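Local coordinates for protein myosin-I heavy chain (Dictyostelium discoideum, PDB 5EJQ) that works as an actin-based motor with ATPase activity in the early steps of phagocytosis and adhesion, this chain being its first MyTH4-FERM tail unit, at residues T245-F250 with K286-K291; E352-L357 with R374-I379; S410-E415 with V485-S490. The protein carries 3 engineered substitutions. One frame throughout, in Å; residues are numbered along the deposited sequence. Where two conformers were deposited one is given.

Interaction 1: residues T245-F250 with K286-K291; sequences TIIESF and KFVFKK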
loop_
_atom_site.group_PDB
_atom_site.type_symbol
_atom_site.label_atom_id
_atom_site.label_comp_id
_atom_site.label_asym_id
_atom_site.label_seq_id
_atom_site.Cartn_x
_atom_site.Cartn_y
_atom_site.Cartn_z
ATOM N N THR A 245 7.688 -2.793 6.643
ATOM C CA THR A 245 6.789 -2.499 5.511
ATOM C C THR A 245 5.522 -1.880 6.070
ATOM O O THR A 245 5.291 -1.918 7.272
ATOM C CB THR A 245 6.377 -3.737 4.641
ATOM O OG1 THR A 245 5.459 -4.544 5.364
ATOM C CG2 THR A 245 7.543 -4.564 4.122
ATOM N N ILE A 246 4.672 -1.372 5.185
ATOM C CA ILE A 246 3.374 -0.854 5.584
ATOM C C ILE A 246 2.368 -1.912 5.183
ATOM O O ILE A 246 2.405 -2.417 4.069
ATOM C CB ILE A 246 3.081 0.533 4.947
ATOM C CG1 ILE A 246 4.097 1.580 5.458
ATOM C CG2 ILE A 246 1.609 0.976 5.199
ATOM C CD1 ILE A 246 4.213 2.760 4.629
ATOM N N ILE A 247 1.499 -2.271 6.108
ATOM C CA ILE A 247 0.455 -3.240 5.878
ATOM C C ILE A 247 -0.884 -2.505 5.945
ATOM O O ILE A 247 -0.958 -1.391 6.458
ATOM C CB ILE A 247 0.552 -4.473 6.850
ATOM C CG1 ILE A 247 0.306 -4.104 8.337
ATOM C CG2 ILE A 247 1.890 -5.216 6.676
ATOM C CD1 ILE A 247 -1.135 -4.039 8.763
ATOM N N GLU A 248 -1.925 -3.168 5.459
ATOM C CA GLU A 248 -3.308 -2.717 5.415
ATOM C C GLU A 248 -4.056 -3.432 6.553
ATOM O O GLU A 248 -3.910 -4.641 6.724
ATOM C CB GLU A 248 -3.861 -3.104 4.025
ATOM C CG GLU A 248 -5.350 -2.990 3.805
ATOM C CD GLU A 248 -5.827 -3.797 2.610
ATOM O OE1 GLU A 248 -5.103 -3.847 1.587
ATOM O OE2 GLU A 248 -6.911 -4.412 2.716
ATOM N N SER A 249 -4.828 -2.692 7.333
ATOM C CA SER A 249 -5.586 -3.270 8.438
ATOM C C SER A 249 -7.059 -2.904 8.336
ATOM O O SER A 249 -7.381 -1.722 8.253
ATOM C CB SER A 249 -5.022 -2.813 9.785
ATOM O OG SER A 249 -5.760 -3.362 10.863
ATOM N N PHE A 250 -7.954 -3.909 8.358
ATOM C CA PHE A 250 -9.393 -3.633 8.311
ATOM C C PHE A 250 -10.071 -4.398 9.433
ATOM O O PHE A 250 -10.034 -5.624 9.452
ATOM C CB PHE A 250 -10.005 -3.936 6.921
ATOM C CG PHE A 250 -11.371 -3.307 6.735
ATOM C CD1 PHE A 250 -11.497 -2.003 6.268
ATOM C CD2 PHE A 250 -12.531 -4.002 7.077
ATOM C CE1 PHE A 250 -12.765 -1.401 6.147
ATOM C CE2 PHE A 250 -13.794 -3.409 6.936
ATOM C CZ PHE A 250 -13.903 -2.115 6.472
ATOM N N LYS A 286 -6.855 1.061 8.703
ATOM C CA LYS A 286 -5.578 1.639 9.125
ATOM C C LYS A 286 -4.472 1.145 8.211
ATOM O O LYS A 286 -4.493 -0.008 7.800
ATOM C CB LYS A 286 -5.166 1.078 10.513
ATOM C CG LYS A 286 -5.831 1.600 11.746
ATOM C CD LYS A 286 -5.113 0.934 12.912
ATOM C CE LYS A 286 -5.856 0.995 14.211
ATOM N NZ LYS A 286 -4.970 0.607 15.339
ATOM N N PHE A 287 -3.460 1.972 7.989
ATOM C CA PHE A 287 -2.175 1.565 7.436
ATOM C C PHE A 287 -1.370 1.382 8.721
ATOM O O PHE A 287 -1.521 2.192 9.651
ATOM C CB PHE A 287 -1.513 2.669 6.597
ATOM C CG PHE A 287 -2.042 2.793 5.188
ATOM C CD1 PHE A 287 -1.876 1.759 4.270
ATOM C CD2 PHE A 287 -2.707 3.946 4.775
ATOM C CE1 PHE A 287 -2.324 1.898 2.942
ATOM C CE2 PHE A 287 -3.180 4.072 3.447
ATOM C CZ PHE A 287 -2.994 3.046 2.552
ATOM N N VAL A 288 -0.556 0.309 8.805
ATOM C CA VAL A 288 0.271 0.035 9.981
ATOM C C VAL A 288 1.718 -0.171 9.520
ATOM O O VAL A 288 1.955 -0.847 8.531
ATOM C CB VAL A 288 -0.275 -1.138 10.857
ATOM C CG1 VAL A 288 0.527 -1.293 12.146
ATOM C CG2 VAL A 288 -1.752 -0.944 11.198
ATOM N N PHE A 289 2.673 0.430 10.211
ATOM C CA PHE A 289 4.086 0.296 9.843
ATOM C C PHE A 289 4.667 -0.714 10.819
ATOM O O PHE A 289 4.740 -0.429 12.005
ATOM C CB PHE A 289 4.784 1.661 9.921
ATOM C CG PHE A 289 6.243 1.701 9.536
ATOM C CD1 PHE A 289 6.662 1.250 8.293
ATOM C CD2 PHE A 289 7.182 2.287 10.380
ATOM C CE1 PHE A 289 7.999 1.362 7.908
ATOM C CE2 PHE A 289 8.522 2.386 10.000
ATOM C CZ PHE A 289 8.918 1.934 8.760
ATOM N N LYS A 290 5.005 -1.922 10.327
ATOM C CA LYS A 290 5.480 -3.038 11.158
ATOM C C LYS A 290 6.704 -3.718 10.573
ATOM O O LYS A 290 6.944 -3.616 9.375
ATOM C CB LYS A 290 4.374 -4.107 11.283
ATOM C CG LYS A 290 3.160 -3.702 12.091
ATOM C CD LYS A 290 2.127 -4.822 12.131
ATOM C CE LYS A 290 2.004 -5.420 13.504
ATOM N NZ LYS A 290 1.230 -6.684 13.479
ATOM N N LYS A 291 7.426 -4.479 11.412
ATOM C CA LYS A 291 8.587 -5.268 11.011
ATOM C C LYS A 291 8.091 -6.572 10.390
ATOM O O LYS A 291 7.378 -7.344 11.027
ATOM C CB LYS A 291 9.525 -5.519 12.200
ATOM C CG LYS A 291 10.878 -6.064 11.745
ATOM C CD LYS A 291 11.971 -6.017 12.836
ATOM C CE LYS A 291 13.238 -6.600 12.218
ATOM N NZ LYS A 291 14.436 -6.425 13.091
HETATM O O HOH W 1 5.109 -5.351 7.887
#

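Interaction 2: residues E352-L357 with R374-I379; sequences EIRAWL and RFDDFI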
loop_
_atom_site.group_PDB
_atom_site.type_symbol
_atom_site.label_atom_id
_atom_site.label_comp_id
_atom_site.label_asym_id
_atom_site.label_seq_id
_atom_site.Cartn_x
_atom_site.Cartn_y
_atom_site.Cartn_z
ATOM N N GLU A 352 -4.900 0.804 44.464
ATOM C CA GLU A 352 -5.510 1.724 43.499
ATOM C C GLU A 352 -5.262 1.223 42.073
ATOM O O GLU A 352 -6.184 1.250 41.256
ATOM C CB GLU A 352 -4.976 3.157 43.681
ATOM C CG GLU A 352 -5.449 3.846 44.963
ATOM C CD GLU A 352 -4.964 3.281 46.289
ATOM O OE1 GLU A 352 -3.738 3.070 46.447
ATOM O OE2 GLU A 352 -5.820 3.029 47.167
ATOM N N ILE A 353 -4.030 0.717 41.790
ATOM C CA ILE A 353 -3.679 0.137 40.479
ATOM C C ILE A 353 -4.526 -1.121 40.291
ATOM O O ILE A 353 -5.109 -1.312 39.230
ATOM C CB ILE A 353 -2.144 -0.099 40.313
ATOM C CG1 ILE A 353 -1.428 1.240 40.055
ATOM C CG2 ILE A 353 -1.832 -1.118 39.183
ATOM C CD1 ILE A 353 0.146 1.259 40.349
ATOM N N ARG A 354 -4.653 -1.923 41.360
ATOM C CA ARG A 354 -5.461 -3.136 41.382
ATOM C C ARG A 354 -6.934 -2.866 41.031
ATOM O O ARG A 354 -7.511 -3.644 40.281
ATOM C CB ARG A 354 -5.345 -3.852 42.744
ATOM C CG ARG A 354 -5.879 -5.277 42.692
ATOM C CD ARG A 354 -6.290 -5.831 44.040
ATOM N NE ARG A 354 -6.930 -7.137 43.867
ATOM C CZ ARG A 354 -6.385 -8.298 44.209
ATOM N NH1 ARG A 354 -5.201 -8.334 44.811
ATOM N NH2 ARG A 354 -7.033 -9.431 43.985
ATOM N N ALA A 355 -7.536 -1.781 41.577
ATOM C CA ALA A 355 -8.946 -1.426 41.320
ATOM C C ALA A 355 -9.142 -0.927 39.888
ATOM O O ALA A 355 -10.168 -1.210 39.273
ATOM C CB ALA A 355 -9.420 -0.375 42.316
ATOM N N TRP A 356 -8.138 -0.209 39.365
ATOM C CA TRP A 356 -8.096 0.366 38.019
ATOM C C TRP A 356 -7.962 -0.706 36.914
ATOM O O TRP A 356 -8.568 -0.554 35.855
ATOM C CB TRP A 356 -6.933 1.386 37.949
ATOM C CG TRP A 356 -6.741 2.076 36.628
ATOM C CD1 TRP A 356 -7.222 3.300 36.267
ATOM C CD2 TRP A 356 -5.953 1.609 35.517
ATOM N NE1 TRP A 356 -6.804 3.618 34.991
ATOM C CE2 TRP A 356 -6.028 2.595 34.505
ATOM C CE3 TRP A 356 -5.218 0.435 35.264
ATOM C CZ2 TRP A 356 -5.395 2.443 33.260
ATOM C CZ3 TRP A 356 -4.598 0.281 34.031
ATOM C CH2 TRP A 356 -4.693 1.272 33.042
ATOM N N LEU A 357 -7.149 -1.760 37.146
ATOM C CA LEU A 357 -6.838 -2.811 36.160
ATOM C C LEU A 357 -8.055 -3.507 35.496
ATOM O O LEU A 357 -8.003 -3.629 34.265
ATOM C CB LEU A 357 -5.867 -3.870 36.715
ATOM C CG LEU A 357 -4.403 -3.439 36.792
ATOM C CD1 LEU A 357 -3.620 -4.377 37.676
ATOM C CD2 LEU A 357 -3.767 -3.351 35.411
ATOM N N ARG A 374 -7.224 -15.767 35.781
ATOM C CA ARG A 374 -5.919 -15.638 36.446
ATOM C C ARG A 374 -5.581 -14.252 37.002
ATOM O O ARG A 374 -4.392 -13.940 37.129
ATOM C CB ARG A 374 -4.780 -16.094 35.500
ATOM C CG ARG A 374 -4.995 -17.361 34.664
ATOM C CD ARG A 374 -4.698 -18.656 35.387
ATOM N NE ARG A 374 -3.406 -18.619 36.073
ATOM C CZ ARG A 374 -2.247 -19.007 35.551
ATOM N NH1 ARG A 374 -2.191 -19.477 34.309
ATOM N NH2 ARG A 374 -1.135 -18.930 36.268
ATOM N N PHE A 375 -6.586 -13.437 37.377
ATOM C CA PHE A 375 -6.326 -12.088 37.885
ATOM C C PHE A 375 -5.415 -12.063 39.135
ATOM O O PHE A 375 -4.490 -11.250 39.179
ATOM C CB PHE A 375 -7.628 -11.304 38.119
ATOM C CG PHE A 375 -7.442 -9.831 38.424
ATOM C CD1 PHE A 375 -7.172 -8.920 37.407
ATOM C CD2 PHE A 375 -7.560 -9.352 39.724
ATOM C CE1 PHE A 375 -7.005 -7.557 37.691
ATOM C CE2 PHE A 375 -7.393 -7.990 40.005
ATOM C CZ PHE A 375 -7.109 -7.105 38.987
ATOM N N ASP A 376 -5.658 -12.952 40.131
ATOM C CA ASP A 376 -4.831 -13.014 41.346
ATOM C C ASP A 376 -3.418 -13.483 41.053
ATOM O O ASP A 376 -2.482 -12.958 41.645
ATOM C CB ASP A 376 -5.499 -13.843 42.463
ATOM C CG ASP A 376 -6.818 -13.260 42.953
ATOM O OD1 ASP A 376 -6.929 -12.015 43.028
ATOM O OD2 ASP A 376 -7.738 -14.049 43.262
ATOM N N ASP A 377 -3.256 -14.425 40.103
ATOM C CA ASP A 377 -1.944 -14.904 39.632
ATOM C C ASP A 377 -1.205 -13.756 38.931
ATOM O O ASP A 377 -0.009 -13.609 39.128
ATOM C CB ASP A 377 -2.090 -16.116 38.695
ATOM C CG ASP A 377 -2.542 -17.390 39.395
ATOM O OD1 ASP A 377 -2.120 -17.618 40.553
ATOM O OD2 ASP A 377 -3.305 -18.166 38.780
ATOM N N PHE A 378 -1.932 -12.903 38.178
ATOM C CA PHE A 378 -1.349 -11.722 37.537
ATOM C C PHE A 378 -0.849 -10.752 38.611
ATOM O O PHE A 378 0.322 -10.347 38.580
ATOM C CB PHE A 378 -2.343 -11.027 36.573
ATOM C CG PHE A 378 -1.788 -9.733 36.030
ATOM C CD1 PHE A 378 -0.931 -9.731 34.932
ATOM C CD2 PHE A 378 -2.041 -8.525 36.672
ATOM C CE1 PHE A 378 -0.349 -8.547 34.483
ATOM C CE2 PHE A 378 -1.443 -7.342 36.226
ATOM C CZ PHE A 378 -0.627 -7.358 35.115
ATOM N N ILE A 379 -1.738 -10.392 39.561
ATOM C CA ILE A 379 -1.447 -9.485 40.687
ATOM C C ILE A 379 -0.268 -9.995 41.523
ATOM O O ILE A 379 0.644 -9.221 41.831
ATOM C CB ILE A 379 -2.735 -9.211 41.534
ATOM C CG1 ILE A 379 -3.801 -8.424 40.736
ATOM C CG2 ILE A 379 -2.421 -8.543 42.878
ATOM C CD1 ILE A 379 -3.402 -6.933 40.247
#

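Interaction 3: residues S410-E415 with V485-S490; sequences SLVVCE and VQKLVS. With SER (serine), chain C.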
loop_
_atom_site.group_PDB
_atom_site.type_symbol
_atom_site.label_atom_id
_atom_site.label_comp_id
_atom_site.label_asym_id
_atom_site.label_seq_id
_atom_site.Cartn_x
_atom_site.Cartn_y
_atom_site.Cartn_z
ATOM N N SER A 410 9.068 -14.144 11.171
ATOM C CA SER A 410 7.971 -13.593 10.379
ATOM C C SER A 410 6.830 -14.612 10.574
ATOM O O SER A 410 6.994 -15.803 10.294
ATOM C CB SER A 410 8.387 -13.503 8.914
ATOM O OG SER A 410 9.550 -12.699 8.792
ATOM N N LEU A 411 5.710 -14.156 11.130
ATOM C CA LEU A 411 4.610 -15.012 11.564
ATOM C C LEU A 411 3.467 -15.158 10.569
ATOM O O LEU A 411 2.989 -14.166 10.040
ATOM C CB LEU A 411 4.092 -14.500 12.936
ATOM C CG LEU A 411 5.136 -14.447 14.076
ATOM C CD1 LEU A 411 4.496 -14.033 15.407
ATOM C CD2 LEU A 411 5.908 -15.790 14.225
ATOM N N VAL A 412 3.066 -16.407 10.263
ATOM C CA VAL A 412 1.949 -16.665 9.333
ATOM C C VAL A 412 0.995 -17.708 9.954
ATOM O O VAL A 412 1.414 -18.831 10.238
ATOM C CB VAL A 412 2.376 -17.094 7.894
ATOM C CG1 VAL A 412 1.165 -17.125 6.950
ATOM C CG2 VAL A 412 3.488 -16.210 7.315
ATOM N N VAL A 413 -0.288 -17.350 10.104
ATOM C CA VAL A 413 -1.337 -18.241 10.625
ATOM C C VAL A 413 -1.797 -19.128 9.447
ATOM O O VAL A 413 -2.198 -18.613 8.394
ATOM C CB VAL A 413 -2.508 -17.454 11.286
ATOM C CG1 VAL A 413 -3.624 -18.390 11.752
ATOM C CG2 VAL A 413 -2.010 -16.588 12.439
ATOM N N CYS A 414 -1.689 -20.452 9.624
ATOM C CA CYS A 414 -2.003 -21.446 8.602
ATOM C C CYS A 414 -2.931 -22.574 9.082
ATOM O O CYS A 414 -3.112 -22.794 10.291
ATOM C CB CYS A 414 -0.710 -22.031 8.035
ATOM S SG CYS A 414 0.415 -20.817 7.327
ATOM N N GLU A 415 -3.466 -23.329 8.103
ATOM C CA GLU A 415 -4.296 -24.520 8.321
ATOM C C GLU A 415 -3.880 -25.555 7.294
ATOM O O GLU A 415 -3.371 -25.187 6.234
ATOM C CB GLU A 415 -5.811 -24.247 8.144
ATOM C CG GLU A 415 -6.405 -23.131 8.991
ATOM C CD GLU A 415 -6.223 -21.727 8.433
ATOM O OE1 GLU A 415 -6.232 -21.564 7.189
ATOM O OE2 GLU A 415 -6.076 -20.785 9.247
ATOM N N VAL A 485 -1.817 -15.406 1.317
ATOM C CA VAL A 485 -0.872 -16.174 0.506
ATOM C C VAL A 485 0.288 -15.284 0.023
ATOM O O VAL A 485 1.439 -15.709 0.061
ATOM C CB VAL A 485 -1.605 -16.866 -0.675
ATOM C CG1 VAL A 485 -0.624 -17.508 -1.656
ATOM C CG2 VAL A 485 -2.620 -17.886 -0.163
ATOM N N GLN A 486 -0.019 -14.050 -0.409
ATOM C CA GLN A 486 0.982 -13.093 -0.879
ATOM C C GLN A 486 2.080 -12.877 0.175
ATOM O O GLN A 486 3.261 -12.872 -0.176
ATOM C CB GLN A 486 0.301 -11.780 -1.261
ATOM C CG GLN A 486 1.270 -10.681 -1.732
ATOM C CD GLN A 486 0.504 -9.445 -2.087
ATOM O OE1 GLN A 486 -0.051 -9.343 -3.171
ATOM N NE2 GLN A 486 0.368 -8.524 -1.146
ATOM N N LYS A 487 1.687 -12.731 1.459
ATOM C CA LYS A 487 2.626 -12.562 2.573
ATOM C C LYS A 487 3.537 -13.795 2.679
ATOM O O LYS A 487 4.735 -13.637 2.662
ATOM C CB LYS A 487 1.889 -12.319 3.903
ATOM C CG LYS A 487 2.835 -11.943 5.053
ATOM C CD LYS A 487 2.147 -12.032 6.403
ATOM C CE LYS A 487 3.100 -11.941 7.584
ATOM N NZ LYS A 487 3.487 -10.545 7.931
ATOM N N LEU A 488 2.970 -15.006 2.734
ATOM C CA LEU A 488 3.735 -16.240 2.830
ATOM C C LEU A 488 4.689 -16.409 1.656
ATOM O O LEU A 488 5.864 -16.719 1.862
ATOM C CB LEU A 488 2.792 -17.461 2.969
ATOM C CG LEU A 488 3.442 -18.834 3.247
ATOM C CD1 LEU A 488 4.528 -18.738 4.335
ATOM C CD2 LEU A 488 2.364 -19.870 3.612
ATOM N N VAL A 489 4.187 -16.205 0.431
ATOM C CA VAL A 489 4.989 -16.310 -0.786
ATOM C C VAL A 489 6.147 -15.302 -0.745
ATOM O O VAL A 489 7.291 -15.691 -1.007
ATOM C CB VAL A 489 4.124 -16.185 -2.080
ATOM C CG1 VAL A 489 4.996 -16.060 -3.327
ATOM C CG2 VAL A 489 3.183 -17.375 -2.220
ATOM N N SER A 490 5.862 -14.020 -0.399
ATOM C CA SER A 490 6.938 -13.014 -0.387
ATOM C C SER A 490 7.968 -13.311 0.703
ATOM O O SER A 490 9.148 -13.080 0.479
ATOM C CB SER A 490 6.392 -11.593 -0.265
ATOM O OG SER A 490 5.898 -11.325 1.038
HETATM N N SER C . 2.140 -12.656 -5.325
HETATM C CA SER C . 2.080 -14.054 -4.888
HETATM C C SER C . 2.485 -15.043 -6.003
HETATM O O SER C . 3.335 -14.669 -6.845
HETATM C CB SER C . 0.712 -14.381 -4.282
HETATM O OG SER C . -0.363 -14.166 -5.179
HETATM O OXT SER C . 2.024 -16.210 -5.992
#

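Interaction 1: residues T245-F250 with K286-K291
Ile247 and Val288 face each other in the middle of an antiparallel strand pair, and each uses both its N-H and its C=O on the other. Ile247 N donates to Val288 O at 2.8 Å, and Val288 N returns a bond to Ile247 O. Thr245 with Lys290 and Ser249 with Lys286 make the same reciprocal pairs, six bonds in all; Ser249 N to Lys286 O is the shortest at 2.7 Å, although its N-H is bent to 145°. The alternate residues turn their backbone groups outward: Glu248 hydrogen-bonds with Arg255, and Phe287 and Phe289 with Thr205, which carries the bonding to the strands flanking the pair. Two carbonyls take a further CA-H...O contact: Ile246 CA lies 3.3 Å from Val288 O, and Phe287 CA approaches Ile247 O. A water bridges the far end, donating to Lys290 O and bonding Thr245 OG1 at 2.7 Å. The ammonium of Lys290 is paired with Glu254. On the face of Ile246, its CG2 meets Phe287 CD1 at 3.7 Å, while its other branch, CG1, reaches Phe289 CD1, so one isoleucine serves two rings. On the other face Ile247 CG1 sits between the backbone N and carbonyl carbon (chi1 66°), which sets CD1 beside Val288 CB, 3.7 Å away. Phe287 and Phe289 also pack on strand 200-205, and helix 263-277 adds Leu263, Val266 and Leu267 around Phe287. Strand 285-291 thus lies between 244-250 and 200-205 in a mixed sheet of order 2-1-5-3-4, the ubiquitin-like arrangement of the FERM F1 lobe.

Interaction 2: residues E352-L357 with R374-I379
The short helical segments run roughly antiparallel, at 143°, with axes no nearer than 12.0 Å, so the contact is made by side chains alone, apart from Arg354 O at the Phe375 ring. Leu357 points across: its CD1 lies 3.6 Å from Ile379 CD1, the two side chains lying alongside one another and running opposite ways, and the same methyl reaches the edge of the Phe378 ring at CE2, 4.0 Å away. Leu357 CB meets the edge of the Phe375 ring, whose CZ also approaches Arg354 O at 3.7 Å. One face of that ring is backed by Ile379 CG1 from its own helix. Arg354, extended from CG to NE with CG anti to the backbone N, carries its guanidinium over this apolar group to Asp376. NH2 and Asp376 OD1 are 2.8 Å apart in a salt bridge, but the hydrogen bond is weak, its N-H...O angle only 119°, and the guanidinium and carboxylate planes are 46° apart. Ile379 CG1 lies over one face of the guanidinium, while its CG2 comes 3.4 Å from NH1. In the helical central lobe of the FERM domain, helix 331-346 flanks the pair, its Leu342 touching both Leu357 and Phe378, while Tyr349 adjoins Arg354 and Ile379, and Phe366 meets Phe378 edge-to-face.

Interaction 3: residues S410-E415 with V485-S490
Strand 410-415 and the first turns of helix 485-506 pass with short-segment axes 9.3 Å apart and their directions at 132°, a helix-on-sheet contact between an outermost strand and the C-terminal helix. This arrangement, an antiparallel sheet packed by a C-terminal helix, is consistent with the PH-like F3 lobe of FERM domains. The backbones come nearest at Val412 and Leu488, with CA atoms 6.8 Å apart, and no hydrogen bond crosses between the segments. Val412 points toward the helix; its CG2, anti to the carbonyl carbon, meets Leu488 CD1 at 4.0 Å, the two side chains crossing at about a right angle. The other methyl of Leu488, CD2, turns to Cys414 SG at 4.3 Å, so the forked leucine end touches two residues on the same face of the strand. Leu429 of strand 426-432 and Val468 also touch Leu488, while Leu491, farther along the helix, adds to the cover of Val412. On another side of the helix, Val489 CG1 lies 3.8 Å from C of a bound serine, and Gln486 CA lies 3.6 Å from its CB; these closest approaches are carbon to carbon. Lys487 points toward the strand and stays extended until its last torsion, chi4 81°, which swings NZ off the line of the chain; its apolar CE then lies 3.3 Å from Leu411 O.

In the fold
Along the chain the three contacts follow in series, interaction 1 closing before interaction 2 opens and interaction 2 before interaction 3, all within the FERM domain. Interaction 1 joins strands of the ubiquitin-like lobe, interaction 2 pairs helices of the central lobe, and interaction 3 sets the C-terminal helix against a strand of the four-stranded antiparallel sheet. Interactions 1 and 3 have centres about 15 Å apart and nearest atoms about 6 Å apart; without touching, they are tied by Lys292, which hydrogen-bonds Ser410 OG through its backbone O and Ser490 OG through its NZ. Interaction 2 lies farther off, its centre about 32 Å from that of interaction 1 and 36 Å from that of interaction 3, as fits the three-lobed FERM layout.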